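Long-range contacts in Serine/threonine protein phosphatase Stp1 (Streptococcus agalactiae, PDB 2PK0), which probably removes phosphate from phosphoserine and phosphothreonine residues of proteins, as a magnesium-binding bacterial member of the PP2C family: residues A[6-11]-A[25-30]; A[82-87]-A[175-180]; A[210-215]-A[223-228]. One frame throughout, in Å; residues are numbered along the deposited sequence.

Interaction 1: residues A[6-11]-A[25-30]; sequences MEISLL and INQFEN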
# COMPACT_ATOMS: atom_id res chain seq x y z
N MET A 6 -12.09 14.24 -6.44
CA MET A 6 -10.99 13.31 -6.55
C MET A 6 -11.42 12.00 -7.16
O MET A 6 -12.41 11.42 -6.73
CB MET A 6 -10.39 13.05 -5.18
CG MET A 6 -9.19 13.91 -4.93
SD MET A 6 -8.61 13.70 -3.26
CE MET A 6 -7.95 15.34 -2.96
N GLU A 7 -10.66 11.52 -8.14
CA GLU A 7 -11.01 10.29 -8.82
C GLU A 7 -10.12 9.17 -8.32
O GLU A 7 -8.89 9.33 -8.29
CB GLU A 7 -10.88 10.43 -10.35
CG GLU A 7 -11.53 9.30 -11.09
CD GLU A 7 -11.18 9.23 -12.58
OE1 GLU A 7 -10.50 10.16 -13.09
OE2 GLU A 7 -11.58 8.23 -13.23
N ILE A 8 -10.73 8.05 -7.92
CA ILE A 8 -9.96 6.89 -7.45
C ILE A 8 -10.00 5.74 -8.47
O ILE A 8 -11.07 5.41 -8.98
CB ILE A 8 -10.53 6.39 -6.10
CG1 ILE A 8 -10.46 7.49 -5.04
CG2 ILE A 8 -9.79 5.14 -5.61
CD1 ILE A 8 -11.10 7.04 -3.67
N SER A 9 -8.86 5.12 -8.74
CA SER A 9 -8.81 3.95 -9.61
C SER A 9 -8.07 2.77 -8.95
O SER A 9 -6.91 2.91 -8.54
CB SER A 9 -8.12 4.31 -10.92
OG SER A 9 -8.17 3.27 -11.87
N LEU A 10 -8.73 1.61 -8.85
CA LEU A 10 -8.13 0.41 -8.25
C LEU A 10 -7.88 -0.65 -9.32
O LEU A 10 -8.71 -0.85 -10.19
CB LEU A 10 -9.06 -0.17 -7.18
CG LEU A 10 -9.55 0.68 -6.00
CD1 LEU A 10 -10.34 -0.19 -5.09
CD2 LEU A 10 -8.45 1.32 -5.20
N LEU A 11 -6.74 -1.33 -9.26
CA LEU A 11 -6.47 -2.44 -10.17
C LEU A 11 -5.55 -3.45 -9.52
O LEU A 11 -4.56 -3.08 -8.86
CB LEU A 11 -5.83 -1.96 -11.50
CG LEU A 11 -5.69 -3.02 -12.64
CD1 LEU A 11 -7.04 -3.64 -13.02
CD2 LEU A 11 -5.00 -2.50 -13.88
N ILE A 25 -6.93 -5.47 -2.70
CA ILE A 25 -7.19 -4.02 -2.68
C ILE A 25 -8.70 -3.68 -2.73
O ILE A 25 -9.48 -4.37 -3.41
CB ILE A 25 -6.43 -3.31 -3.82
CG1 ILE A 25 -6.25 -1.82 -3.53
CG2 ILE A 25 -7.11 -3.51 -5.15
CD1 ILE A 25 -5.51 -1.09 -4.65
N ASN A 26 -9.11 -2.66 -1.97
CA ASN A 26 -10.48 -2.21 -1.95
C ASN A 26 -10.60 -0.78 -1.40
O ASN A 26 -9.67 -0.26 -0.77
CB ASN A 26 -11.36 -3.16 -1.14
CG ASN A 26 -12.76 -3.32 -1.73
OD1 ASN A 26 -13.20 -2.51 -2.54
ND2 ASN A 26 -13.47 -4.37 -1.30
N GLN A 27 -11.74 -0.15 -1.67
CA GLN A 27 -12.04 1.15 -1.09
C GLN A 27 -13.34 1.08 -0.30
O GLN A 27 -14.14 0.17 -0.49
CB GLN A 27 -12.10 2.23 -2.17
CG GLN A 27 -13.25 2.08 -3.14
CD GLN A 27 -13.25 3.18 -4.22
OE1 GLN A 27 -13.23 4.36 -3.91
NE2 GLN A 27 -13.26 2.77 -5.48
N PHE A 28 -13.51 2.01 0.63
CA PHE A 28 -14.64 2.00 1.55
C PHE A 28 -14.97 3.45 1.81
O PHE A 28 -14.20 4.32 1.47
CB PHE A 28 -14.29 1.28 2.88
CG PHE A 28 -13.75 -0.11 2.70
CD1 PHE A 28 -12.37 -0.35 2.63
CD2 PHE A 28 -14.63 -1.18 2.51
CE1 PHE A 28 -11.88 -1.62 2.39
CE2 PHE A 28 -14.15 -2.45 2.30
CZ PHE A 28 -12.78 -2.68 2.24
N GLU A 29 -16.12 3.70 2.42
CA GLU A 29 -16.51 5.06 2.80
C GLU A 29 -17.28 5.03 4.12
O GLU A 29 -18.22 4.25 4.27
CB GLU A 29 -17.35 5.68 1.69
CG GLU A 29 -17.80 7.08 1.98
CD GLU A 29 -18.33 7.81 0.75
OE1 GLU A 29 -17.58 7.90 -0.27
OE2 GLU A 29 -19.48 8.30 0.80
N ASN A 30 -16.88 5.85 5.08
CA ASN A 30 -17.54 5.87 6.39
C ASN A 30 -18.82 6.70 6.38
O ASN A 30 -19.14 7.28 5.34
CB ASN A 30 -16.56 6.24 7.51
CG ASN A 30 -16.39 7.72 7.71
OD1 ASN A 30 -16.64 8.52 6.81
ND2 ASN A 30 -15.95 8.10 8.91
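L10 lays its two methyl groups over strand 25-29, one branch on the side chain of I25 and the other on the backbone where N26 passes into Q27. The CD2 branch meets CD1 of I25 at 3.8 Å, an apolar touch between side chains that run at a slant to each other. CD1 of L10 lies 3.7 Å from CA of N26, and the aliphatic part of Q27 flanks the same methyl. I25 reaches across because its CG1 stands anti to the backbone N (chi1 -158°), which carries CD1 out to the leucine. Further along, CD1 of I8 lies 3.4 Å from OE1 of Q27, a carbon-to-oxygen contact. Branched aliphatic residues suit this place, where two strands of different sheets face each other with axes 7.4 Å apart at 151°. Strand 6-13 pairs with strand 238-245, strand 23-29 with strand 35-43, so the contact joins the edge strands of the two layers of the PP2C beta sandwich. Glutamine, long and polar-ended, fits the exposed margin. No hydrogen bond crosses between the segments, consistent with two sheets that meet through side chains, mainly by van der Waals contact, while each strand pairs within its own sheet.

Interaction 2: residues A[82-87]-A[175-180]; sequences SIETEN and NPVEPD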
# COMPACT_ATOMS: atom_id res chain seq x y z
N SER A 82 -6.87 -0.44 15.14
CA SER A 82 -7.35 -1.53 14.26
C SER A 82 -6.23 -2.41 13.71
O SER A 82 -6.40 -3.61 13.52
CB SER A 82 -8.12 -0.96 13.07
OG SER A 82 -9.03 0.04 13.47
N ILE A 83 -5.09 -1.80 13.43
CA ILE A 83 -3.95 -2.55 12.93
C ILE A 83 -3.37 -3.48 14.00
O ILE A 83 -2.97 -4.59 13.70
CB ILE A 83 -2.92 -1.59 12.30
CG1 ILE A 83 -3.52 -0.99 11.02
CG2 ILE A 83 -1.60 -2.28 11.99
CD1 ILE A 83 -2.58 -0.11 10.31
N GLU A 84 -3.39 -3.07 15.27
CA GLU A 84 -2.95 -3.99 16.30
C GLU A 84 -3.92 -5.15 16.52
O GLU A 84 -3.48 -6.29 16.73
CB GLU A 84 -2.62 -3.27 17.61
CG GLU A 84 -1.71 -4.10 18.52
CD GLU A 84 -0.65 -4.88 17.74
OE1 GLU A 84 0.25 -4.25 17.11
OE2 GLU A 84 -0.71 -6.13 17.75
N THR A 85 -5.22 -4.89 16.42
CA THR A 85 -6.16 -5.97 16.61
C THR A 85 -6.13 -6.96 15.44
O THR A 85 -6.31 -8.16 15.62
CB THR A 85 -7.60 -5.48 16.90
OG1 THR A 85 -8.19 -4.99 15.69
CG2 THR A 85 -7.60 -4.39 17.99
N GLU A 86 -5.85 -6.45 14.24
CA GLU A 86 -5.72 -7.29 13.06
C GLU A 86 -4.40 -8.09 13.05
O GLU A 86 -4.36 -9.24 12.62
CB GLU A 86 -5.87 -6.44 11.80
CG GLU A 86 -6.47 -7.17 10.63
CD GLU A 86 -7.93 -7.55 10.84
OE1 GLU A 86 -8.64 -6.88 11.63
OE2 GLU A 86 -8.37 -8.52 10.17
N ASN A 87 -3.33 -7.46 13.54
CA ASN A 87 -2.03 -8.10 13.73
C ASN A 87 -2.11 -9.37 14.60
O ASN A 87 -1.61 -10.43 14.23
CB ASN A 87 -1.07 -7.13 14.39
CG ASN A 87 0.30 -7.70 14.58
OD1 ASN A 87 0.86 -7.66 15.68
ND2 ASN A 87 0.85 -8.25 13.53
N ASN A 175 5.31 -10.05 17.85
CA ASN A 175 5.49 -8.75 18.49
C ASN A 175 4.46 -7.76 17.94
O ASN A 175 3.97 -7.97 16.83
CB ASN A 175 6.91 -8.23 18.20
CG ASN A 175 7.99 -9.20 18.66
OD1 ASN A 175 7.77 -9.98 19.59
ND2 ASN A 175 9.15 -9.15 18.01
N PRO A 176 4.10 -6.71 18.71
CA PRO A 176 3.23 -5.67 18.12
C PRO A 176 3.88 -4.97 16.92
O PRO A 176 5.11 -4.86 16.87
CB PRO A 176 3.06 -4.67 19.27
CG PRO A 176 3.40 -5.43 20.52
CD PRO A 176 4.43 -6.44 20.12
N VAL A 177 3.08 -4.52 15.95
CA VAL A 177 3.66 -3.83 14.79
C VAL A 177 3.84 -2.37 15.10
O VAL A 177 3.10 -1.83 15.91
CB VAL A 177 2.84 -3.98 13.47
CG1 VAL A 177 2.94 -5.38 12.92
CG2 VAL A 177 1.41 -3.61 13.68
N GLU A 178 4.84 -1.76 14.48
CA GLU A 178 5.05 -0.31 14.55
C GLU A 178 4.80 0.29 13.16
O GLU A 178 5.74 0.43 12.38
CB GLU A 178 6.50 0.00 14.95
CG GLU A 178 7.10 -0.88 16.06
CD GLU A 178 8.64 -0.81 16.11
OE1 GLU A 178 9.21 0.26 15.79
OE2 GLU A 178 9.29 -1.82 16.47
N PRO A 179 3.55 0.65 12.84
CA PRO A 179 3.29 1.27 11.53
C PRO A 179 3.81 2.70 11.44
O PRO A 179 3.96 3.36 12.46
CB PRO A 179 1.76 1.29 11.44
CG PRO A 179 1.29 1.23 12.84
CD PRO A 179 2.32 0.50 13.64
N ASP A 180 4.11 3.16 10.22
CA ASP A 180 4.50 4.54 10.01
C ASP A 180 3.25 5.31 9.65
O ASP A 180 2.48 4.86 8.82
CB ASP A 180 5.47 4.68 8.85
CG ASP A 180 6.83 4.09 9.14
OD1 ASP A 180 7.18 3.95 10.33
OD2 ASP A 180 7.54 3.76 8.15
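E84 reaches from helix 72-96 to the backbone of the loop, where its OE1 accepts a hydrogen bond from N of V177 at 3.1 Å. The bond is moderately bent, 148° at the hydrogen, and uses the syn lone pair of the carboxylate, on the side of the other oxygen. The same OE1 lies 3.6 Å from CB of P176, so the carboxylate rests against the proline as it grips the next amide. Beside this polar link, CG2 of I83 packs on CG2 of V177 at 3.7 Å, the two side chains crossing at about a right angle. N87, one helical turn beyond I83, approaches the other methyl of V177, CG1, from the opposite direction. The valine is thus held between residues of successive turns, and a beta-branched residue serves well because each methyl has its own neighbour.

The bend at chi2 (37°) turns the glutamate chain, whose first bond runs across the line to the loop, onto its target. Proline, lacking an N-H and restricting the backbone, suits an extended loop that is neither helix nor strand. Further out, I83 also leans on A119 of strand 115-121 and on I171, while V177 touches Q169. This is helix-to-loop packing on the outer helical layer of the PP2C alpha-beta-beta-alpha sandwich, fastening the connection that leads into edge strand 180-185.

Interaction 3: residues A[210-215]-A[223-228]; sequences TVLTQE and QDLITL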
# COMPACT_ATOMS: atom_id res chain seq x y z
N THR A 210 5.96 8.90 -15.94
CA THR A 210 5.77 8.97 -17.38
C THR A 210 4.39 8.47 -17.81
O THR A 210 3.73 9.11 -18.64
CB THR A 210 6.88 8.18 -18.08
OG1 THR A 210 8.07 8.97 -18.05
CG2 THR A 210 6.52 7.80 -19.54
N VAL A 211 3.94 7.37 -17.22
CA VAL A 211 2.67 6.76 -17.62
C VAL A 211 1.52 7.70 -17.27
O VAL A 211 0.59 7.88 -18.04
CB VAL A 211 2.46 5.39 -16.95
CG1 VAL A 211 1.05 4.89 -17.16
CG2 VAL A 211 3.45 4.36 -17.49
N LEU A 212 1.65 8.35 -16.13
CA LEU A 212 0.57 9.17 -15.62
C LEU A 212 0.51 10.55 -16.25
O LEU A 212 -0.45 11.27 -16.04
CB LEU A 212 0.69 9.29 -14.11
CG LEU A 212 0.69 8.00 -13.28
CD1 LEU A 212 0.78 8.38 -11.81
CD2 LEU A 212 -0.55 7.13 -13.56
N THR A 213 1.53 10.91 -17.04
CA THR A 213 1.60 12.24 -17.68
C THR A 213 0.82 12.36 -18.96
O THR A 213 0.61 13.46 -19.44
CB THR A 213 3.04 12.70 -17.96
OG1 THR A 213 3.13 14.12 -17.75
CG2 THR A 213 3.53 12.29 -19.37
N GLN A 214 0.34 11.25 -19.48
CA GLN A 214 -0.39 11.24 -20.73
C GLN A 214 -1.77 11.86 -20.59
O GLN A 214 -2.22 12.18 -19.49
CB GLN A 214 -0.56 9.79 -21.19
CG GLN A 214 0.71 8.95 -21.23
CD GLN A 214 0.41 7.53 -21.69
OE1 GLN A 214 0.00 6.66 -20.90
NE2 GLN A 214 0.61 7.29 -22.99
N GLU A 215 -2.43 12.04 -21.71
CA GLU A 215 -3.83 12.41 -21.69
C GLU A 215 -4.61 11.16 -22.03
O GLU A 215 -4.81 10.82 -23.20
CB GLU A 215 -4.12 13.57 -22.66
CG GLU A 215 -3.67 14.94 -22.12
CD GLU A 215 -4.16 16.12 -22.96
OE1 GLU A 215 -5.22 15.99 -23.62
OE2 GLU A 215 -3.48 17.18 -22.97
N GLN A 223 -4.12 0.56 -16.10
CA GLN A 223 -3.93 -0.59 -16.99
C GLN A 223 -2.56 -0.56 -17.65
O GLN A 223 -1.89 -1.58 -17.74
CB GLN A 223 -5.06 -0.66 -18.04
CG GLN A 223 -5.09 -1.95 -18.87
CD GLN A 223 -4.97 -3.20 -18.01
OE1 GLN A 223 -3.93 -3.89 -18.02
NE2 GLN A 223 -6.03 -3.50 -17.23
N ASP A 224 -2.12 0.63 -18.06
CA ASP A 224 -0.78 0.81 -18.64
C ASP A 224 0.34 0.54 -17.67
O ASP A 224 1.41 0.11 -18.07
CB ASP A 224 -0.61 2.24 -19.17
CG ASP A 224 -1.35 2.48 -20.46
OD1 ASP A 224 -1.91 1.53 -21.04
OD2 ASP A 224 -1.35 3.64 -20.91
N LEU A 225 0.11 0.81 -16.39
CA LEU A 225 1.09 0.55 -15.34
C LEU A 225 1.33 -0.95 -15.15
O LEU A 225 2.47 -1.37 -15.01
CB LEU A 225 0.64 1.18 -14.02
CG LEU A 225 0.80 2.69 -13.82
CD1 LEU A 225 0.29 3.09 -12.44
CD2 LEU A 225 2.24 3.10 -13.96
N ILE A 226 0.26 -1.75 -15.16
CA ILE A 226 0.45 -3.17 -14.92
C ILE A 226 0.94 -3.90 -16.17
O ILE A 226 1.69 -4.88 -16.06
CB ILE A 226 -0.78 -3.87 -14.21
CG1 ILE A 226 -1.94 -4.08 -15.17
CG2 ILE A 226 -1.25 -3.08 -12.98
CD1 ILE A 226 -1.93 -5.40 -15.89
N THR A 227 0.53 -3.41 -17.34
CA THR A 227 0.99 -3.94 -18.63
C THR A 227 2.49 -3.77 -18.73
O THR A 227 3.21 -4.73 -19.00
CB THR A 227 0.31 -3.20 -19.81
OG1 THR A 227 -1.11 -3.42 -19.75
CG2 THR A 227 0.83 -3.69 -21.16
N LEU A 228 2.97 -2.56 -18.44
CA LEU A 228 4.40 -2.28 -18.38
C LEU A 228 5.14 -3.11 -17.33
O LEU A 228 6.24 -3.60 -17.60
CB LEU A 228 4.66 -0.79 -18.14
CG LEU A 228 6.13 -0.36 -18.26
CD1 LEU A 228 6.71 -0.79 -19.61
CD2 LEU A 228 6.30 1.13 -18.03
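V211 is the main bump of this contact, its branched side chain set against D224, L225 and L228 on one face of helix 218-231. Its CG1 meets CB of D224 at 3.7 Å. The CB of V211 lies 3.8 Å from CD2 of L225, and its CG2 borders CD2 of L228 more loosely. With CG1 anti to the backbone N (chi1 169°), the valine aims one methyl at the aspartate and the other toward L228, while CD2 of L225 lies close to both. A compact residue suits a bump that must fit between two adjacent residues, D224 and L225, and L228 about a turn on. L212 adds a second, slighter ridge, its CD2 reaching CD1 of L225 at 4.3 Å. Leucine is apt here because its long arm bends toward the helix although its first bond does not. Beside them stands Q214, near the carboxylate of D224; that carboxylate forms a salt bridge with K216, so the aspartate offers carbon to the valine and charge to the lysine. L203, a loop residue, packs on L225 and L228. L212 also rests on Y191, V193 and L242, and I226 on L11 and I238, placing both helices against the sheet of strands 191-195, 238-245 and 6-13.

How the interactions relate
The three contacts follow one another along the chain without overlap and sample three levels of one PP2C fold. Interaction 1 lies between the two beta sheets; interaction 2 belongs to the helical layer on the sheet containing strand 23-29, and interaction 3 to the one on the sheet containing strand 6-13. Their centres are about 22 Å (1 and 2), 18 Å (1 and 3) and 33 Å (2 and 3) apart, with 2 and 3 on opposite sides of the chain's centre. Only interactions 1 and 3 touch, where CD2 of L11 packs on CG1 of I226 at 3.7 Å. Together they tie sheet to sheet and helix to loop or helix in the scaffold that carries the magnesium sites.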